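Local coordinates for osmotically inducible lipoprotein OsmE (Pseudomonas aeruginosa PAO1, PDB 4DM5) that is of unknown function but is probably an osmotically induced lipoprotein anchored to the membrane, with a domain related to the outer-membrane assembly factor BamE, at residues A[22-27]-A[31-36]. Residues are numbered along the deposited sequence; the frame is centred on the assembly and turned at random.
Sequences KDVEKG and QEVLRI
Val-24 and Val-33 bring segment 22-27, mostly the loop after helix 19-22, and the helical segment 31-36 nearest at CA atoms 6.5 Å apart, while CA of Asp-23 lies 7.3 Å from CA of Ile-36. Ile-36 has the largest share of the contact, only a little ahead of Val-24, and uses two branches. Its CG2, set anti to the backbone N (the longer arm has chi1 -76°), touches Asp-23 CB and Val-24 CG2, both at 4.1 Å. The longer arm, nearly extended at chi2 164°, carries CD1 to 3.9 Å from the carbonyl O of Asp-23. Val-24 splits its two methyls between the helix residues: CG2 goes to Ile-36, and CG1 meets Val-33 CG2 at 4.2 Å, the side chains crossing at a slant. All of this is van der Waals packing. Asp-23 contributes its CB and carbonyl O here, while its carboxylate pairs with Lys-22, OD1 to NZ 3.5 Å. Within the BamE-like domain, the contact packs this linker against helix 30-37. Both pack against the antiparallel sheet: Val-24 touches Val-69 and Val-77, and the buried Val-33 touches Asn-54, Tyr-56, Phe-71 and Val-77, with Gly-27 joined to strand 77-81 by backbone hydrogen bonding to Val-77.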
loop_
_atom_site.group_PDB
_atom_site.type_symbol
_atom_site.label_atom_id
_atom_site.label_comp_id
_atom_site.label_asym_id
_atom_site.label_seq_id
_atom_site.Cartn_x
_atom_site.Cartn_y
_atom_site.Cartn_z
ATOM N N LYS A 22 8.001 -3.138 6.548
ATOM C CA LYS A 22 8.678 -2.877 7.751
ATOM C C LYS A 22 8.786 -1.378 8.083
ATOM O O LYS A 22 8.790 -0.987 9.296
ATOM C CB LYS A 22 10.068 -3.467 7.611
ATOM C CG LYS A 22 10.802 -3.471 8.971
ATOM C CD LYS A 22 12.014 -4.337 8.772
ATOM C CE LYS A 22 13.038 -3.571 7.975
ATOM N NZ LYS A 22 13.972 -2.832 8.889
ATOM N N ASP A 23 8.865 -0.541 7.016
ATOM C CA ASP A 23 9.330 0.827 7.306
ATOM C C ASP A 23 8.285 1.910 7.063
ATOM O O ASP A 23 8.527 3.084 7.472
ATOM C CB ASP A 23 10.490 1.183 6.426
ATOM C CG ASP A 23 11.680 0.279 6.698
ATOM O OD1 ASP A 23 11.926 -0.143 7.866
ATOM O OD2 ASP A 23 12.385 0.017 5.690
ATOM N N VAL A 24 7.184 1.597 6.384
ATOM C CA VAL A 24 6.161 2.629 6.118
ATOM C C VAL A 24 5.337 2.863 7.351
ATOM O O VAL A 24 4.780 1.873 7.900
ATOM C CB VAL A 24 5.284 2.255 4.919
ATOM C CG1 VAL A 24 4.022 3.150 4.770
ATOM C CG2 VAL A 24 6.095 2.283 3.649
ATOM N N GLU A 25 5.164 4.092 7.800
ATOM C CA GLU A 25 4.474 4.396 9.038
ATOM C C GLU A 25 3.276 5.327 8.781
ATOM O O GLU A 25 3.264 6.128 7.837
ATOM C CB GLU A 25 5.366 5.231 10.071
ATOM C CG GLU A 25 6.288 4.351 10.941
ATOM C CD GLU A 25 5.579 3.546 12.085
ATOM O OE1 GLU A 25 4.515 3.928 12.701
ATOM O OE2 GLU A 25 6.101 2.402 12.361
ATOM N N LYS A 26 2.206 5.287 9.627
ATOM C CA LYS A 26 1.131 6.237 9.611
ATOM C C LYS A 26 1.674 7.681 9.667
ATOM O O LYS A 26 2.595 7.933 10.427
ATOM C CB LYS A 26 0.218 5.920 10.827
ATOM C CG LYS A 26 -1.012 6.774 10.863
ATOM C CD LYS A 26 -1.946 6.320 12.037
ATOM C CE LYS A 26 -3.353 6.904 11.973
ATOM N NZ LYS A 26 -3.811 7.257 10.599
ATOM N N GLY A 27 1.151 8.566 8.863
ATOM C CA GLY A 27 1.508 9.950 8.887
ATOM C C GLY A 27 2.598 10.312 7.890
ATOM O O GLY A 27 2.890 11.507 7.782
ATOM N N GLN A 31 6.284 11.411 -0.597
ATOM C CA GLN A 31 7.637 11.279 -1.069
ATOM C C GLN A 31 8.505 10.308 -0.262
ATOM O O GLN A 31 9.317 9.605 -0.777
ATOM C CB GLN A 31 8.296 12.712 -1.034
ATOM C CG GLN A 31 8.075 13.533 -2.256
ATOM C CD GLN A 31 8.887 14.771 -2.182
ATOM O OE1 GLN A 31 10.119 14.718 -1.982
ATOM N NE2 GLN A 31 8.231 15.893 -2.304
ATOM N N GLU A 32 8.271 10.202 1.042
ATOM C CA GLU A 32 9.004 9.251 1.847
ATOM C C GLU A 32 8.612 7.792 1.490
ATOM O O GLU A 32 9.444 6.921 1.316
ATOM C CB GLU A 32 8.707 9.494 3.286
ATOM C CG GLU A 32 9.646 8.599 4.076
ATOM C CD GLU A 32 10.100 9.137 5.401
ATOM O OE1 GLU A 32 9.387 9.926 6.099
ATOM O OE2 GLU A 32 11.220 8.680 5.767
ATOM N N VAL A 33 7.301 7.596 1.242
ATOM C CA VAL A 33 6.952 6.287 0.817
ATOM C C VAL A 33 7.585 5.939 -0.537
ATOM O O VAL A 33 8.016 4.791 -0.710
ATOM C CB VAL A 33 5.429 6.175 0.734
ATOM C CG1 VAL A 33 4.968 4.863 0.052
ATOM C CG2 VAL A 33 4.822 6.289 2.135
ATOM N N LEU A 34 7.635 6.894 -1.487
ATOM C CA LEU A 34 8.292 6.595 -2.758
ATOM C C LEU A 34 9.795 6.168 -2.609
ATOM O O LEU A 34 10.328 5.217 -3.245
ATOM C CB LEU A 34 8.167 7.827 -3.739
ATOM C CG LEU A 34 6.738 8.090 -4.144
ATOM C CD1 LEU A 34 6.508 9.405 -4.910
ATOM C CD2 LEU A 34 6.295 6.835 -4.961
ATOM N N ARG A 35 10.477 6.870 -1.705
ATOM C CA ARG A 35 11.857 6.512 -1.403
ATOM C C ARG A 35 12.082 5.151 -0.793
ATOM O O ARG A 35 12.939 4.380 -1.198
ATOM C CB ARG A 35 12.443 7.582 -0.462
ATOM C CG ARG A 35 12.612 8.920 -1.239
ATOM C CD ARG A 35 13.388 10.096 -0.627
ATOM N NE ARG A 35 12.569 10.928 0.202
ATOM C CZ ARG A 35 11.988 12.077 -0.037
ATOM N NH1 ARG A 35 12.072 12.728 -1.222
ATOM N NH2 ARG A 35 11.205 12.537 0.952
ATOM N N ILE A 36 11.147 4.772 0.104
ATOM C CA ILE A 36 11.279 3.520 0.798
ATOM C C ILE A 36 10.954 2.378 -0.069
ATOM O O ILE A 36 11.622 1.304 -0.033
ATOM C CB ILE A 36 10.240 3.503 1.957
ATOM C CG1 ILE A 36 10.710 4.414 3.157
ATOM C CG2 ILE A 36 10.064 2.056 2.493
ATOM C CD1 ILE A 36 9.608 4.762 4.168
#